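Local coordinates for early 35 KDA protein (Autographa californica nucleopolyhedrovirus, PDB 1I3S) that blocks apoptosis of infected insect cells by inhibiting caspases, and also suppresses the host's antiviral RNA interference response, at residues Phe46-Pro51 and Phe168-Ile173; Val55-Asn60 and Glu98-Ser103; Leu190-Val195 and Leu281-Ser286; Phe247-Ser252 and Tyr259-Phe264. The protein carries 1 engineered substitution. All coordinates share one frame; numbering follows the deposited sequence.

Contact 1 (Phe46-Pro51 and Phe168-Ile173); sequences FNISGP and FEYNPI
Two backbone bonds tie the turn at Ser49-Pro51 to the loop that follows strand 168-170, from Ile173 N to Ser49 O (2.6 Å) and from Asn171 N to Pro51 O (3.2 Å), while the axes of the short strands 46-48 and 168-170 come no closer than 11.0 Å, their N-to-C directions at 35°. Between the two bonds, Gly50 CA offers a C-H contact to Asn171 O. Away from the turn the strands meet through side chains. Phe46 and Phe168 form a T-shaped pair: the edge of Phe46 is directed at the face of Phe168, its CZ over the centre of that ring and the planes at 84°. Ile48, its CG1 anti to the backbone N (chi1 -167°), lays that carbon over the middle of the Tyr170 ring, 3.8 Å from the ring centroid, with CD1 beside CG and CD1 of the tyrosine. Ser49 OG comes up at the edge of the same ring, 3.5 Å from Tyr170 CE2, but its hydrogen bond runs to Lys176 O; Tyr170 OH is bonded to Asp17. The Phe46 side chain also lies about 5 Å from a bound dithiothreitol, probably from the crystallisation liquor. The chemistry thus divides: apolar side chains fill the space between two sheets, the turn closes it with two backbone hydrogen bonds, and the hydroxyls at the edge find partners outside.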
loop_
_atom_site.group_PDB
_atom_site.type_symbol
_atom_site.label_atom_id
_atom_site.label_comp_id
_atom_site.label_asym_id
_atom_site.label_seq_id
_atom_site.Cartn_x
_atom_site.Cartn_y
_atom_site.Cartn_z
ATOM N N PHE A 46 -9.086 -4.886 -4.467
ATOM C CA PHE A 46 -7.824 -5.332 -3.852
ATOM C C PHE A 46 -8.076 -6.594 -3.121
ATOM O O PHE A 46 -9.227 -6.929 -2.849
ATOM C CB PHE A 46 -7.292 -4.250 -2.911
ATOM C CG PHE A 46 -8.230 -3.914 -1.802
ATOM C CD1 PHE A 46 -8.399 -4.791 -0.721
ATOM C CD2 PHE A 46 -8.969 -2.738 -1.843
ATOM C CE1 PHE A 46 -9.294 -4.491 0.294
ATOM C CE2 PHE A 46 -9.867 -2.433 -0.833
ATOM C CZ PHE A 46 -10.033 -3.303 0.233
ATOM N N ASN A 47 -7.024 -7.324 -2.789
ATOM C CA ASN A 47 -7.212 -8.602 -2.077
ATOM C C ASN A 47 -7.236 -8.383 -0.610
ATOM O O ASN A 47 -6.744 -7.328 -0.106
ATOM C CB ASN A 47 -6.099 -9.603 -2.445
ATOM C CG ASN A 47 -6.217 -10.099 -3.868
ATOM O OD1 ASN A 47 -7.232 -10.709 -4.239
ATOM N ND2 ASN A 47 -5.204 -9.839 -4.681
ATOM N N ILE A 48 -7.810 -9.352 0.099
ATOM C CA ILE A 48 -7.913 -9.292 1.556
ATOM C C ILE A 48 -7.984 -10.731 1.948
ATOM O O ILE A 48 -8.576 -11.570 1.213
ATOM C CB ILE A 48 -9.164 -8.435 1.965
ATOM C CG1 ILE A 48 -9.121 -8.093 3.442
ATOM C CG2 ILE A 48 -10.479 -9.161 1.647
ATOM C CD1 ILE A 48 -10.148 -7.023 3.785
ATOM N N SER A 49 -7.385 -11.054 3.086
ATOM C CA SER A 49 -7.265 -12.452 3.571
ATOM C C SER A 49 -8.405 -13.152 4.257
ATOM O O SER A 49 -8.213 -14.239 4.868
ATOM C CB SER A 49 -6.042 -12.536 4.479
ATOM O OG SER A 49 -6.365 -12.090 5.769
ATOM N N GLY A 50 -9.601 -12.595 4.180
ATOM C CA GLY A 50 -10.716 -13.218 4.851
ATOM C C GLY A 50 -11.929 -12.409 4.497
ATOM O O GLY A 50 -11.802 -11.273 3.973
ATOM N N PRO A 51 -13.129 -12.930 4.762
ATOM C CA PRO A 51 -14.345 -12.175 4.424
ATOM C C PRO A 51 -14.600 -10.991 5.324
ATOM O O PRO A 51 -14.390 -11.059 6.552
ATOM C CB PRO A 51 -15.430 -13.245 4.489
ATOM C CG PRO A 51 -14.932 -14.127 5.631
ATOM C CD PRO A 51 -13.435 -14.222 5.402
ATOM N N PHE A 168 -12.281 -1.349 6.745
ATOM C CA PHE A 168 -12.831 -2.707 6.497
ATOM C C PHE A 168 -12.587 -3.641 7.639
ATOM O O PHE A 168 -11.429 -4.019 7.918
ATOM C CB PHE A 168 -12.213 -3.302 5.205
ATOM C CG PHE A 168 -12.398 -2.444 3.973
ATOM C CD1 PHE A 168 -13.429 -2.701 3.072
ATOM C CD2 PHE A 168 -11.553 -1.356 3.731
ATOM C CE1 PHE A 168 -13.621 -1.867 1.922
ATOM C CE2 PHE A 168 -11.725 -0.538 2.621
ATOM C CZ PHE A 168 -12.759 -0.789 1.711
ATOM N N GLU A 169 -13.653 -4.024 8.329
ATOM C CA GLU A 169 -13.568 -4.978 9.462
ATOM C C GLU A 169 -13.669 -6.378 8.888
ATOM O O GLU A 169 -14.650 -6.696 8.208
ATOM C CB GLU A 169 -14.725 -4.721 10.422
ATOM C CG GLU A 169 -14.596 -5.443 11.758
ATOM C CD GLU A 169 -15.852 -5.356 12.597
ATOM O OE1 GLU A 169 -16.038 -6.220 13.485
ATOM O OE2 GLU A 169 -16.657 -4.422 12.374
ATOM N N TYR A 170 -12.675 -7.229 9.122
ATOM C CA TYR A 170 -12.723 -8.610 8.557
ATOM C C TYR A 170 -12.096 -9.697 9.386
ATOM O O TYR A 170 -11.401 -9.438 10.405
ATOM C CB TYR A 170 -12.064 -8.637 7.192
ATOM C CG TYR A 170 -10.549 -8.521 7.245
ATOM C CD1 TYR A 170 -9.926 -7.297 7.502
ATOM C CD2 TYR A 170 -9.738 -9.626 6.976
ATOM C CE1 TYR A 170 -8.538 -7.176 7.467
ATOM C CE2 TYR A 170 -8.364 -9.512 6.951
ATOM C CZ TYR A 170 -7.771 -8.284 7.186
ATOM O OH TYR A 170 -6.410 -8.165 7.064
ATOM N N ASN A 171 -12.328 -10.938 8.972
ATOM C CA ASN A 171 -11.761 -12.113 9.700
ATOM C C ASN A 171 -10.813 -12.876 8.834
ATOM O O ASN A 171 -11.217 -13.505 7.829
ATOM C CB ASN A 171 -12.889 -13.035 10.190
ATOM C CG ASN A 171 -13.828 -12.341 11.177
ATOM O OD1 ASN A 171 -15.054 -12.276 10.958
ATOM N ND2 ASN A 171 -13.270 -11.820 12.258
ATOM N N PRO A 172 -9.522 -12.829 9.168
ATOM C CA PRO A 172 -8.446 -13.509 8.447
ATOM C C PRO A 172 -8.663 -14.981 8.334
ATOM O O PRO A 172 -8.976 -15.643 9.350
ATOM C CB PRO A 172 -7.214 -13.237 9.297
ATOM C CG PRO A 172 -7.573 -12.081 10.094
ATOM C CD PRO A 172 -9.013 -12.142 10.359
ATOM N N ILE A 173 -8.508 -15.537 7.130
ATOM C CA ILE A 173 -8.617 -17.011 6.963
ATOM C C ILE A 173 -7.233 -17.580 6.945
ATOM O O ILE A 173 -6.328 -17.028 6.281
ATOM C CB ILE A 173 -9.234 -17.441 5.645
ATOM C CG1 ILE A 173 -10.654 -16.922 5.506
ATOM C CG2 ILE A 173 -9.217 -18.950 5.587
ATOM C CD1 ILE A 173 -11.528 -17.317 6.640
#

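Contact 2 (Val55-Asn60 and Glu98-Ser103); sequences VTRKNN and EHYSVS
Tyr100 reaches from strand 100-103 between Val55 and Arg57, its CE2 against the aliphatic part of the arginine and its CE1 near a methyl of the valine. Arg57 CG approaches Tyr100 CE2 at 3.3 Å, and Arg57 CD sits at the ring edge, near its plane, 3.5 Å from the same CE2. The two side chains run antiparallel alongside one another. A bend at chi3 (58°) then turns the guanidinium away from the line of the methylenes, and its plane stands at 63° to the tyrosine ring. On the CE1 side, Val55 CG1 lies 3.9 Å from Tyr100 CE1. The phenol oxygen ends near the backbone of strand 55-57, where Tyr100 OH gives a weak hydrogen bond to Val55 O (3.2 Å). Further along, Val55 CG2 meets Val102 CG1 loosely at 4.4 Å. The axes of the short strands, 9.5 Å apart at their closest and running at 154°, are too distant for backbone pairing, as expected of strands from two different sheets that face each other. Beyond the tyrosine, Arg57 NH1 comes to 3.7 Å from His99 ND1, with the guanidinium turned edge-on. The charged end has firmer partners outside the two segments: Arg57 NE and NH2 are bonded to the carbonyls of Asn163 and Phe158, and the group makes a cation-pi contact with the Phe158 ring. The arginine thus works in two halves: its methylenes pack against Tyr100 between the sheets, while carbonyl oxygens and an aromatic face take up the guanidinium and probably help to stabilise its positive charge.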
loop_
_atom_site.group_PDB
_atom_site.type_symbol
_atom_site.label_atom_id
_atom_site.label_comp_id
_atom_site.label_asym_id
_atom_site.label_seq_id
_atom_site.Cartn_x
_atom_site.Cartn_y
_atom_site.Cartn_z
ATOM N N VAL A 55 -18.207 -2.272 7.021
ATOM C CA VAL A 55 -17.459 -1.239 6.310
ATOM C C VAL A 55 -17.919 0.055 6.835
ATOM O O VAL A 55 -19.133 0.304 6.949
ATOM C CB VAL A 55 -17.720 -1.246 4.805
ATOM C CG1 VAL A 55 -16.893 -0.136 4.152
ATOM C CG2 VAL A 55 -17.377 -2.593 4.209
ATOM N N THR A 56 -16.972 0.921 7.155
ATOM C CA THR A 56 -17.293 2.246 7.714
ATOM C C THR A 56 -16.415 3.270 7.140
ATOM O O THR A 56 -15.359 2.952 6.580
ATOM C CB THR A 56 -17.081 2.254 9.233
ATOM O OG1 THR A 56 -17.794 1.156 9.799
ATOM C CG2 THR A 56 -17.610 3.532 9.852
ATOM N N ARG A 57 -16.830 4.523 7.255
ATOM C CA ARG A 57 -16.010 5.654 6.784
ATOM C C ARG A 57 -15.472 6.265 8.037
ATOM O O ARG A 57 -16.108 6.180 9.094
ATOM C CB ARG A 57 -16.876 6.645 5.997
ATOM C CG ARG A 57 -17.562 6.014 4.785
ATOM C CD ARG A 57 -18.426 7.014 4.029
ATOM N NE ARG A 57 -17.619 8.142 3.588
ATOM C CZ ARG A 57 -17.977 8.996 2.642
ATOM N NH1 ARG A 57 -19.150 8.844 2.022
ATOM N NH2 ARG A 57 -17.166 9.998 2.320
ATOM N N LYS A 58 -14.292 6.863 7.970
ATOM C CA LYS A 58 -13.685 7.481 9.170
ATOM C C LYS A 58 -13.192 8.826 8.853
ATOM O O LYS A 58 -13.021 9.166 7.680
ATOM C CB LYS A 58 -12.561 6.592 9.716
ATOM C CG LYS A 58 -13.125 5.381 10.469
ATOM C CD LYS A 58 -12.048 4.518 11.027
ATOM C CE LYS A 58 -12.600 3.548 12.029
ATOM N NZ LYS A 58 -11.469 2.907 12.762
ATOM N N ASN A 59 -12.934 9.630 9.876
ATOM C CA ASN A 59 -12.481 11.016 9.652
ATOM C C ASN A 59 -11.188 11.105 8.968
ATOM O O ASN A 59 -10.303 10.268 9.175
ATOM C CB ASN A 59 -12.410 11.762 10.983
ATOM C CG ASN A 59 -12.194 13.250 10.806
ATOM O OD1 ASN A 59 -11.041 13.731 10.608
ATOM N ND2 ASN A 59 -13.283 14.004 10.856
ATOM N N ASN A 60 -11.033 12.138 8.150
ATOM C CA ASN A 60 -9.779 12.338 7.409
ATOM C C ASN A 60 -8.581 12.554 8.270
ATOM O O ASN A 60 -7.435 12.359 7.812
ATOM C CB ASN A 60 -9.929 13.487 6.426
ATOM C CG ASN A 60 -10.807 13.130 5.249
ATOM O OD1 ASN A 60 -11.129 11.945 5.027
ATOM N ND2 ASN A 60 -11.196 14.135 4.472
ATOM N N GLU A 98 -24.507 6.196 0.892
ATOM C CA GLU A 98 -25.018 7.145 -0.110
ATOM C C GLU A 98 -24.002 7.365 -1.172
ATOM O O GLU A 98 -24.358 7.754 -2.314
ATOM C CB GLU A 98 -25.403 8.492 0.555
ATOM N N HIS A 99 -22.735 7.096 -0.863
ATOM C CA HIS A 99 -21.682 7.349 -1.852
ATOM C C HIS A 99 -20.691 6.282 -2.145
ATOM O O HIS A 99 -19.697 6.533 -2.846
ATOM C CB HIS A 99 -20.934 8.613 -1.472
ATOM C CG HIS A 99 -21.833 9.748 -1.107
ATOM N ND1 HIS A 99 -22.092 10.099 0.202
ATOM C CD2 HIS A 99 -22.559 10.593 -1.878
ATOM C CE1 HIS A 99 -22.938 11.114 0.220
ATOM N NE2 HIS A 99 -23.236 11.433 -1.030
ATOM N N TYR A 100 -20.878 5.083 -1.624
ATOM C CA TYR A 100 -19.910 4.021 -1.949
ATOM C C TYR A 100 -20.668 2.778 -1.915
ATOM O O TYR A 100 -21.785 2.741 -1.356
ATOM C CB TYR A 100 -18.713 4.014 -0.972
ATOM C CG TYR A 100 -18.967 3.492 0.424
ATOM C CD1 TYR A 100 -19.237 2.139 0.650
ATOM C CD2 TYR A 100 -18.939 4.349 1.523
ATOM C CE1 TYR A 100 -19.479 1.655 1.927
ATOM C CE2 TYR A 100 -19.178 3.870 2.821
ATOM C CZ TYR A 100 -19.454 2.523 3.016
ATOM O OH TYR A 100 -19.748 2.049 4.284
ATOM N N SER A 101 -20.115 1.735 -2.506
ATOM C CA SER A 101 -20.803 0.449 -2.565
ATOM C C SER A 101 -19.720 -0.587 -2.578
ATOM O O SER A 101 -18.772 -0.522 -3.415
ATOM C CB SER A 101 -21.643 0.420 -3.844
ATOM O OG SER A 101 -22.389 -0.769 -3.953
ATOM N N VAL A 102 -19.813 -1.564 -1.682
ATOM C CA VAL A 102 -18.752 -2.588 -1.575
ATOM C C VAL A 102 -19.230 -3.984 -1.530
ATOM O O VAL A 102 -20.281 -4.275 -0.944
ATOM C CB VAL A 102 -17.889 -2.345 -0.297
ATOM C CG1 VAL A 102 -16.926 -3.508 -0.079
ATOM C CG2 VAL A 102 -17.134 -1.051 -0.417
ATOM N N SER A 103 -18.476 -4.888 -2.140
ATOM C CA SER A 103 -18.858 -6.306 -2.085
ATOM C C SER A 103 -17.653 -7.140 -1.892
ATOM O O SER A 103 -16.576 -6.892 -2.491
ATOM C CB SER A 103 -19.612 -6.736 -3.347
ATOM O OG SER A 103 -18.747 -6.957 -4.441
#

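Contact 3 (Leu190-Val195 and Leu281-Ser286); sequences LYEYDV and LHNVTS
Asp194 leaves strand 191-195 with its CB 4.2 Å from Asn283 N, and from there CG and OD1 lead toward His282. CG is anti to the backbone N (chi1 -169°), which sets the carboxylate alongside the imidazole, both side chains pointing the same way. CG lies 3.6 Å from His282 ND1; OD1 accepts the hydrogen bond from His282 ND1 at 2.7 Å; OD2 stays farther off, 3.9 Å from that nitrogen. The bond is nearly straight and lies in the imidazole plane, yet it meets OD1 from above the carboxylate plane, 42° out of it. This pair stands where the antiparallel register slips. Asp194 and Val195 both face Leu281, a classic bulge, and Asn283 and Val284 both face Tyr193, a G1 bulge whose first residue has a positive phi (56°). On the other face of the sheet Tyr193 CB touches Leu281 CB and Val284 CG2, each at 3.9 Å. Regular pairing holds from Tyr193 N to Val284 O, 2.8 Å, on to Tyr191 and Ser286. Around the contact, strand 191-200 runs between its antiparallel partners, strands 276-282 and 284-286, and the parallel strand 13-21, whose Thr13 and Ile15 touch Val195, while Ser286 OG bonds to Ser215 at the end of helix 206-215.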
loop_
_atom_site.group_PDB
_atom_site.type_symbol
_atom_site.label_atom_id
_atom_site.label_comp_id
_atom_site.label_asym_id
_atom_site.label_seq_id
_atom_site.Cartn_x
_atom_site.Cartn_y
_atom_site.Cartn_z
ATOM N N LEU A 190 6.263 -1.657 -15.911
ATOM C CA LEU A 190 6.865 -0.871 -14.829
ATOM C C LEU A 190 5.814 -0.173 -14.022
ATOM O O LEU A 190 4.906 0.521 -14.573
ATOM C CB LEU A 190 7.839 0.134 -15.437
ATOM C CG LEU A 190 9.075 -0.502 -16.077
ATOM C CD1 LEU A 190 9.745 0.492 -16.986
ATOM C CD2 LEU A 190 10.035 -0.976 -14.985
ATOM N N TYR A 191 5.909 -0.315 -12.704
ATOM C CA TYR A 191 4.910 0.310 -11.821
ATOM C C TYR A 191 5.496 1.260 -10.851
ATOM O O TYR A 191 6.491 0.935 -10.179
ATOM C CB TYR A 191 4.134 -0.786 -11.080
ATOM C CG TYR A 191 3.677 -1.897 -11.996
ATOM C CD1 TYR A 191 4.496 -3.007 -12.237
ATOM C CD2 TYR A 191 2.472 -1.789 -12.707
ATOM C CE1 TYR A 191 4.136 -3.979 -13.169
ATOM C CE2 TYR A 191 2.098 -2.758 -13.652
ATOM C CZ TYR A 191 2.933 -3.851 -13.882
ATOM O OH TYR A 191 2.583 -4.802 -14.835
ATOM N N GLU A 192 4.936 2.465 -10.763
ATOM C CA GLU A 192 5.461 3.420 -9.772
ATOM C C GLU A 192 4.607 3.285 -8.553
ATOM O O GLU A 192 3.362 3.344 -8.634
ATOM C CB GLU A 192 5.474 4.893 -10.254
ATOM C CG GLU A 192 6.110 5.801 -9.142
ATOM C CD GLU A 192 6.365 7.280 -9.503
ATOM O OE1 GLU A 192 7.230 7.547 -10.369
ATOM O OE2 GLU A 192 5.714 8.178 -8.896
ATOM N N TYR A 193 5.254 3.068 -7.410
ATOM C CA TYR A 193 4.546 2.929 -6.121
ATOM C C TYR A 193 4.657 4.190 -5.338
ATOM O O TYR A 193 5.606 4.981 -5.508
ATOM C CB TYR A 193 5.154 1.815 -5.252
ATOM C CG TYR A 193 4.975 0.416 -5.749
ATOM C CD1 TYR A 193 5.803 -0.108 -6.738
ATOM C CD2 TYR A 193 3.996 -0.400 -5.213
ATOM C CE1 TYR A 193 5.662 -1.418 -7.184
ATOM C CE2 TYR A 193 3.843 -1.715 -5.649
ATOM C CZ TYR A 193 4.674 -2.215 -6.639
ATOM O OH TYR A 193 4.462 -3.489 -7.117
ATOM N N ASP A 194 3.669 4.395 -4.477
ATOM C CA ASP A 194 3.636 5.518 -3.538
ATOM C C ASP A 194 2.610 5.128 -2.539
ATOM O O ASP A 194 1.430 5.502 -2.635
ATOM C CB ASP A 194 3.293 6.848 -4.204
ATOM C CG ASP A 194 3.538 8.027 -3.264
ATOM O OD1 ASP A 194 4.199 7.820 -2.210
ATOM O OD2 ASP A 194 3.080 9.154 -3.575
ATOM N N VAL A 195 3.057 4.332 -1.578
ATOM C CA VAL A 195 2.197 3.810 -0.504
ATOM C C VAL A 195 3.028 3.664 0.738
ATOM O O VAL A 195 4.241 3.422 0.644
ATOM C CB VAL A 195 1.602 2.416 -0.936
ATOM C CG1 VAL A 195 2.722 1.451 -1.256
ATOM C CG2 VAL A 195 0.719 1.839 0.141
ATOM N N LEU A 281 7.248 2.839 0.244
ATOM C CA LEU A 281 7.657 2.666 -1.172
ATOM C C LEU A 281 7.148 3.948 -1.778
ATOM O O LEU A 281 6.094 4.000 -2.460
ATOM C CB LEU A 281 6.966 1.431 -1.782
ATOM C CG LEU A 281 7.105 0.065 -1.075
ATOM C CD1 LEU A 281 6.167 -0.983 -1.686
ATOM C CD2 LEU A 281 8.550 -0.386 -1.153
ATOM N N HIS A 282 7.887 5.012 -1.504
ATOM C CA HIS A 282 7.549 6.357 -1.939
ATOM C C HIS A 282 8.243 6.731 -3.220
ATOM O O HIS A 282 9.479 6.951 -3.241
ATOM C CB HIS A 282 7.927 7.275 -0.776
ATOM C CG HIS A 282 7.608 8.715 -0.985
ATOM N ND1 HIS A 282 6.396 9.153 -1.484
ATOM C CD2 HIS A 282 8.322 9.826 -0.688
ATOM C CE1 HIS A 282 6.381 10.474 -1.479
ATOM N NE2 HIS A 282 7.537 10.905 -1.002
ATOM N N ASN A 283 7.478 6.810 -4.305
ATOM C CA ASN A 283 8.021 7.183 -5.635
ATOM C C ASN A 283 9.112 6.320 -6.059
ATOM O O ASN A 283 10.193 6.823 -6.407
ATOM C CB ASN A 283 8.577 8.604 -5.655
ATOM C CG ASN A 283 7.534 9.655 -5.390
ATOM O OD1 ASN A 283 6.444 9.695 -6.036
ATOM N ND2 ASN A 283 7.841 10.537 -4.447
ATOM N N VAL A 284 8.904 5.016 -6.022
ATOM C CA VAL A 284 9.935 4.066 -6.461
ATOM C C VAL A 284 9.294 3.340 -7.575
ATOM O O VAL A 284 8.048 3.258 -7.639
ATOM C CB VAL A 284 10.286 3.068 -5.357
ATOM C CG1 VAL A 284 11.134 3.735 -4.289
ATOM C CG2 VAL A 284 8.997 2.521 -4.757
ATOM N N THR A 285 10.092 2.795 -8.484
ATOM C CA THR A 285 9.529 2.060 -9.631
ATOM C C THR A 285 9.968 0.644 -9.514
ATOM O O THR A 285 10.972 0.349 -8.838
ATOM C CB THR A 285 10.005 2.698 -10.948
ATOM O OG1 THR A 285 9.580 4.067 -10.979
ATOM C CG2 THR A 285 9.429 1.978 -12.166
ATOM N N SER A 286 9.225 -0.276 -10.116
ATOM C CA SER A 286 9.600 -1.714 -10.038
ATOM C C SER A 286 8.902 -2.516 -11.103
ATOM O O SER A 286 7.851 -2.083 -11.653
ATOM C CB SER A 286 9.247 -2.255 -8.647
ATOM O OG SER A 286 9.525 -3.635 -8.529
#

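Contact 4 (Phe247-Ser252 and Tyr259-Phe264); sequences FTTESS and YNWKIF
Phe247 carries its ring between its own backbone N and carbonyl carbon (chi1 60°), and Trp261 swings its indole beside the backbone N (chi1 -60°), torsions that bring the two rings together, one over the other, on the same face of a beta hairpin of strands 238-249 and 259-271. They make an offset stack, the phenyl centroid 4.5 Å from that of the five-membered ring, with planes inclined at 28°. Phe247 CE1 lies over the indole face near its rim, and Trp261 CB in turn covers part of the phenyl face, 3.8 Å from its centroid. Beneath them the strands pair in antiparallel fashion. Phe247 and Trp261 form one hydrogen-bonded pair, with Trp261 N to Phe247 O at 2.7 Å, and Thr249 and Tyr259 form the next, with Tyr259 N to Thr249 O at 2.9 Å. On the opposite face Asn260 ND2 gives Thr248 OG1 a weak bond. Farther in, Ile263 CD1 reaches Phe247 CE2 at 4.1 Å. Tyr81 adds its ring to the aromatic group, lying nearly parallel to Tyr259 and edge-to-face with Trp261. The polar edge helps to fix the rotation of the indole: Trp261 NE1 donates, close to the ring plane, to Thr249 OG1 at 2.8 Å.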
loop_
_atom_site.group_PDB
_atom_site.type_symbol
_atom_site.label_atom_id
_atom_site.label_comp_id
_atom_site.label_asym_id
_atom_site.label_seq_id
_atom_site.Cartn_x
_atom_site.Cartn_y
_atom_site.Cartn_z
ATOM N N PHE A 247 25.127 10.096 -1.272
ATOM C CA PHE A 247 26.129 10.915 -1.970
ATOM C C PHE A 247 26.700 11.906 -1.027
ATOM O O PHE A 247 26.183 12.102 0.105
ATOM C CB PHE A 247 25.524 11.608 -3.193
ATOM C CG PHE A 247 24.373 12.536 -2.879
ATOM C CD1 PHE A 247 24.598 13.798 -2.335
ATOM C CD2 PHE A 247 23.062 12.172 -3.202
ATOM C CE1 PHE A 247 23.534 14.689 -2.127
ATOM C CE2 PHE A 247 21.994 13.059 -2.996
ATOM C CZ PHE A 247 22.231 14.313 -2.464
ATOM N N THR A 248 27.782 12.541 -1.456
ATOM C CA THR A 248 28.508 13.543 -0.636
ATOM C C THR A 248 28.443 14.911 -1.211
ATOM O O THR A 248 28.214 15.080 -2.422
ATOM C CB THR A 248 29.994 13.182 -0.560
ATOM O OG1 THR A 248 30.139 11.885 0.016
ATOM C CG2 THR A 248 30.741 14.192 0.261
ATOM N N THR A 249 28.620 15.911 -0.355
ATOM C CA THR A 249 28.698 17.331 -0.794
ATOM C C THR A 249 29.746 17.991 0.076
ATOM O O THR A 249 29.776 17.788 1.315
ATOM C CB THR A 249 27.345 18.106 -0.675
ATOM O OG1 THR A 249 26.827 18.005 0.652
ATOM C CG2 THR A 249 26.325 17.581 -1.662
ATOM N N GLU A 250 30.640 18.758 -0.546
ATOM C CA GLU A 250 31.728 19.462 0.188
ATOM C C GLU A 250 31.877 20.902 -0.263
ATOM O O GLU A 250 31.635 21.242 -1.456
ATOM C CB GLU A 250 33.070 18.700 0.012
ATOM N N SER A 251 32.267 21.768 0.674
ATOM C CA SER A 251 32.455 23.217 0.395
ATOM C C SER A 251 33.672 23.437 -0.432
ATOM O O SER A 251 34.718 22.803 -0.194
ATOM C CB SER A 251 32.571 23.988 1.703
ATOM N N SER A 252 33.560 24.325 -1.418
ATOM C CA SER A 252 34.687 24.669 -2.338
ATOM C C SER A 252 35.565 25.754 -1.755
ATOM O O SER A 252 36.792 25.783 -2.004
ATOM C CB SER A 252 34.129 25.108 -3.706
ATOM N N TYR A 259 29.440 16.406 3.842
ATOM C CA TYR A 259 28.058 15.983 4.178
ATOM C C TYR A 259 27.715 14.705 3.482
ATOM O O TYR A 259 27.744 14.621 2.239
ATOM C CB TYR A 259 27.063 17.057 3.750
ATOM C CG TYR A 259 27.171 18.358 4.507
ATOM C CD1 TYR A 259 26.556 19.516 4.020
ATOM C CD2 TYR A 259 27.874 18.439 5.721
ATOM C CE1 TYR A 259 26.637 20.727 4.719
ATOM C CE2 TYR A 259 27.964 19.654 6.433
ATOM C CZ TYR A 259 27.343 20.787 5.922
ATOM O OH TYR A 259 27.424 21.974 6.607
ATOM N N ASN A 260 27.398 13.678 4.249
ATOM C CA ASN A 260 27.016 12.389 3.637
ATOM C C ASN A 260 25.529 12.248 3.621
ATOM O O ASN A 260 24.895 11.819 4.634
ATOM C CB ASN A 260 27.637 11.236 4.405
ATOM C CG ASN A 260 29.122 11.328 4.441
ATOM O OD1 ASN A 260 29.720 11.496 5.525
ATOM N ND2 ASN A 260 29.755 11.244 3.272
ATOM N N TRP A 261 24.927 12.613 2.493
ATOM C CA TRP A 261 23.464 12.505 2.373
ATOM C C TRP A 261 22.981 11.083 2.278
ATOM O O TRP A 261 23.610 10.225 1.610
ATOM C CB TRP A 261 22.967 13.269 1.152
ATOM C CG TRP A 261 23.266 14.718 1.151
ATOM C CD1 TRP A 261 24.495 15.294 1.171
ATOM C CD2 TRP A 261 22.320 15.788 1.002
ATOM N NE1 TRP A 261 24.384 16.660 1.029
ATOM C CE2 TRP A 261 23.059 16.990 0.920
ATOM C CE3 TRP A 261 20.919 15.847 0.919
ATOM C CZ2 TRP A 261 22.442 18.252 0.753
ATOM C CZ3 TRP A 261 20.300 17.102 0.751
ATOM C CH2 TRP A 261 21.071 18.288 0.668
ATOM N N LYS A 262 21.870 10.800 2.953
ATOM C CA LYS A 262 21.252 9.454 2.914
ATOM C C LYS A 262 19.778 9.712 2.826
ATOM O O LYS A 262 19.078 9.865 3.837
ATOM C CB LYS A 262 21.594 8.640 4.169
ATOM C CG LYS A 262 21.312 7.164 4.001
ATOM C CD LYS A 262 21.491 6.373 5.291
ATOM C CE LYS A 262 21.318 4.871 5.031
ATOM N NZ LYS A 262 21.381 4.004 6.237
ATOM N N ILE A 263 19.273 9.793 1.606
ATOM C CA ILE A 263 17.838 10.066 1.399
ATOM C C ILE A 263 17.113 8.971 0.675
ATOM O O ILE A 263 17.689 7.892 0.390
ATOM C CB ILE A 263 17.667 11.389 0.646
ATOM C CG1 ILE A 263 18.425 11.345 -0.680
ATOM C CG2 ILE A 263 18.206 12.511 1.510
ATOM C CD1 ILE A 263 18.175 12.537 -1.554
ATOM N N PHE A 264 15.840 9.214 0.384
ATOM C CA PHE A 264 14.986 8.240 -0.336
ATOM C C PHE A 264 15.059 6.829 0.144
ATOM O O PHE A 264 15.219 5.898 -0.684
ATOM C CB PHE A 264 15.323 8.232 -1.813
ATOM C CG PHE A 264 15.191 9.544 -2.461
ATOM C CD1 PHE A 264 14.258 10.452 -2.009
ATOM C CD2 PHE A 264 15.984 9.861 -3.558
ATOM C CE1 PHE A 264 14.094 11.682 -2.633
ATOM C CE2 PHE A 264 15.839 11.098 -4.208
ATOM C CZ PHE A 264 14.889 12.010 -3.741
#

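In the fold
Contacts 1 and 2 adjoin: Phe168 of the first touches Val55 and Val102 of the second, and both join the large mixed sheet to the four-stranded one facing it, chiefly through side chains. Contacts 3 and 4 instead lie within the large sheet, where backbone pairing does most of the work; they are linked because strand 259-271 pairs with strand 276-282, though their atoms come no nearer than about 6 Å. Contact 1 is the most buried and largely apolar. Contact 3, closest to the chain's centre, keeps a histidine-carboxylate pair on one face, whereas contact 4, whose centre lies about 30 Å from that of the chain, stacks aromatic rings on a projecting hairpin.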